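Local coordinates for protein phosphoribosyltransferase (Thermus thermophilus, PDB 1WD5) that is of uncertain function but probably acts as a phosphoribosyltransferase of the type I family, at residues Val77-Ala82 against Ala139-Phe144. Sequence-based numbering, arbitrary orientation.
Sequences VLMPYA and ALSVVF
V77 and S141 meet on the buried side of this contact, where the end strand 76-78 lies against helix 134-144. The CB of V77 points at the helix, and its CG1, set anti to the backbone N (chi1 178°), reaches the backbone carbonyl O of S141 at 3.7 Å; the same methyl stays 4.3 Å from S141 CB. This is van der Waals packing of a methyl against the helix backbone, and the CA atoms of V77 and V142 are 6.5 Å apart here. Two residues on, selenomethionine M79 lies partly exposed in the loop after the strand. Its chain bends at chi2 (-68°) and chi3 (86°), which turns the terminal methyl back to the helix: CE sits 3.4 Å from S141 OG, and SE follows at 4.0 Å from the same oxygen. S141 is thus touched by both residues, V77 at its backbone O and M79 at its hydroxyl. No hydrogen bond crosses the interface; S141 OG is hydrogen-bonded to O of E137, one turn back in the helix, and to NH2 of R169 from elsewhere in the chain, so the methyl of M79 rests beside an already paired hydroxyl. Beyond M79 the contact thins out. The CB of L78 points away from the helix; the chain then leaves it through an exposed P80 in a type I turn (M79 to A82), with a 3.1 Å hydrogen bond from A82 N to M79 O. The CB of M79 lies 3.7 Å above one face of the Y81 ring, toward its rim. Backbone hydrogen bonds of V77 with A69, and of M79 with L67, join this chain to strand 66-71. Helix 134-144 packs on strands 48-59, where V142 meets V54, and 150-155, and its last turns flank the antiparallel edge strand 76-78 of this PRTase-like alpha/beta fold.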
loop_
_atom_site.group_PDB
_atom_site.type_symbol
_atom_site.label_atom_id
_atom_site.label_comp_id
_atom_site.label_asym_id
_atom_site.label_seq_id
_atom_site.Cartn_x
_atom_site.Cartn_y
_atom_site.Cartn_z
ATOM N N VAL A 77 14.216 4.296 -5.366
ATOM C CA VAL A 77 13.883 3.469 -6.520
ATOM C C VAL A 77 13.320 4.366 -7.610
ATOM O O VAL A 77 12.254 4.965 -7.452
ATOM C CB VAL A 77 12.842 2.391 -6.153
ATOM C CG1 VAL A 77 12.479 1.567 -7.391
ATOM C CG2 VAL A 77 13.401 1.492 -5.059
ATOM N N LEU A 78 14.046 4.457 -8.717
ATOM C CA LEU A 78 13.650 5.311 -9.825
ATOM C C LEU A 78 12.968 4.562 -10.957
ATOM O O LEU A 78 13.277 3.401 -11.216
ATOM C CB LEU A 78 14.880 6.025 -10.382
ATOM C CG LEU A 78 15.664 6.904 -9.409
ATOM C CD1 LEU A 78 16.934 7.412 -10.071
ATOM C CD2 LEU A 78 14.786 8.059 -8.961
HETATM N N MSE A 79 12.037 5.238 -11.628
HETATM C CA MSE A 79 11.349 4.652 -12.771
HETATM C C MSE A 79 12.311 4.793 -13.958
HETATM O O MSE A 79 13.203 5.645 -13.940
HETATM C CB MSE A 79 10.037 5.391 -13.040
HETATM C CG MSE A 79 8.965 5.154 -11.974
HETATM SE SE MSE A 79 8.327 3.452 -11.955
HETATM C CE MSE A 79 9.533 2.623 -10.901
ATOM N N PRO A 80 12.148 3.962 -14.999
ATOM C CA PRO A 80 13.019 4.002 -16.182
ATOM C C PRO A 80 13.151 5.359 -16.876
ATOM O O PRO A 80 14.155 5.634 -17.530
ATOM C CB PRO A 80 12.395 2.951 -17.106
ATOM C CG PRO A 80 11.764 1.981 -16.142
ATOM C CD PRO A 80 11.123 2.912 -15.142
ATOM N N TYR A 81 12.141 6.204 -16.725
ATOM C CA TYR A 81 12.133 7.507 -17.373
ATOM C C TYR A 81 12.472 8.693 -16.474
ATOM O O TYR A 81 12.441 9.838 -16.922
ATOM C CB TYR A 81 10.759 7.717 -18.003
ATOM C CG TYR A 81 9.618 7.410 -17.049
ATOM C CD1 TYR A 81 9.228 8.330 -16.075
ATOM C CD2 TYR A 81 8.938 6.191 -17.114
ATOM C CE1 TYR A 81 8.185 8.047 -15.190
ATOM C CE2 TYR A 81 7.896 5.896 -16.233
ATOM C CZ TYR A 81 7.524 6.828 -15.277
ATOM O OH TYR A 81 6.486 6.554 -14.419
ATOM N N ALA A 82 12.804 8.425 -15.216
ATOM C CA ALA A 82 13.117 9.491 -14.267
ATOM C C ALA A 82 14.093 10.545 -14.785
ATOM O O ALA A 82 13.807 11.745 -14.733
ATOM C CB ALA A 82 13.651 8.895 -12.970
ATOM N N ALA A 139 4.258 2.037 -3.519
ATOM C CA ALA A 139 4.411 0.815 -2.734
ATOM C C ALA A 139 4.904 -0.315 -3.628
ATOM O O ALA A 139 5.793 -1.073 -3.246
ATOM C CB ALA A 139 3.083 0.426 -2.089
ATOM N N LEU A 140 4.319 -0.426 -4.816
ATOM C CA LEU A 140 4.711 -1.464 -5.763
ATOM C C LEU A 140 6.172 -1.321 -6.167
ATOM O O LEU A 140 6.918 -2.299 -6.189
ATOM C CB LEU A 140 3.832 -1.405 -7.021
ATOM C CG LEU A 140 2.430 -2.019 -6.952
ATOM C CD1 LEU A 140 1.691 -1.748 -8.252
ATOM C CD2 LEU A 140 2.536 -3.519 -6.714
ATOM N N SER A 141 6.582 -0.098 -6.487
ATOM C CA SER A 141 7.957 0.149 -6.902
ATOM C C SER A 141 8.969 -0.341 -5.878
ATOM O O SER A 141 9.969 -0.955 -6.243
ATOM C CB SER A 141 8.169 1.638 -7.171
ATOM O OG SER A 141 7.455 2.036 -8.332
ATOM N N VAL A 142 8.713 -0.076 -4.600
ATOM C CA VAL A 142 9.630 -0.503 -3.548
ATOM C C VAL A 142 9.560 -2.011 -3.322
ATOM O O VAL A 142 10.587 -2.686 -3.279
ATOM C CB VAL A 142 9.336 0.223 -2.212
ATOM C CG1 VAL A 142 10.214 -0.348 -1.106
ATOM C CG2 VAL A 142 9.596 1.726 -2.365
ATOM N N VAL A 143 8.346 -2.536 -3.185
ATOM C CA VAL A 143 8.165 -3.962 -2.958
ATOM C C VAL A 143 8.773 -4.835 -4.059
ATOM O O VAL A 143 9.356 -5.875 -3.768
ATOM C CB VAL A 143 6.669 -4.310 -2.802
ATOM C CG1 VAL A 143 6.492 -5.814 -2.657
ATOM C CG2 VAL A 143 6.101 -3.593 -1.577
ATOM N N PHE A 144 8.638 -4.420 -5.316
ATOM C CA PHE A 144 9.197 -5.189 -6.431
ATOM C C PHE A 144 10.710 -5.355 -6.329
ATOM O O PHE A 144 11.259 -6.365 -6.758
ATOM C CB PHE A 144 8.853 -4.523 -7.767
ATOM C CG PHE A 144 7.513 -4.926 -8.322
ATOM C CD1 PHE A 144 6.747 -4.019 -9.046
ATOM C CD2 PHE A 144 7.025 -6.216 -8.134
ATOM C CE1 PHE A 144 5.513 -4.388 -9.575
ATOM C CE2 PHE A 144 5.795 -6.596 -8.658
ATOM C CZ PHE A 144 5.036 -5.680 -9.379
#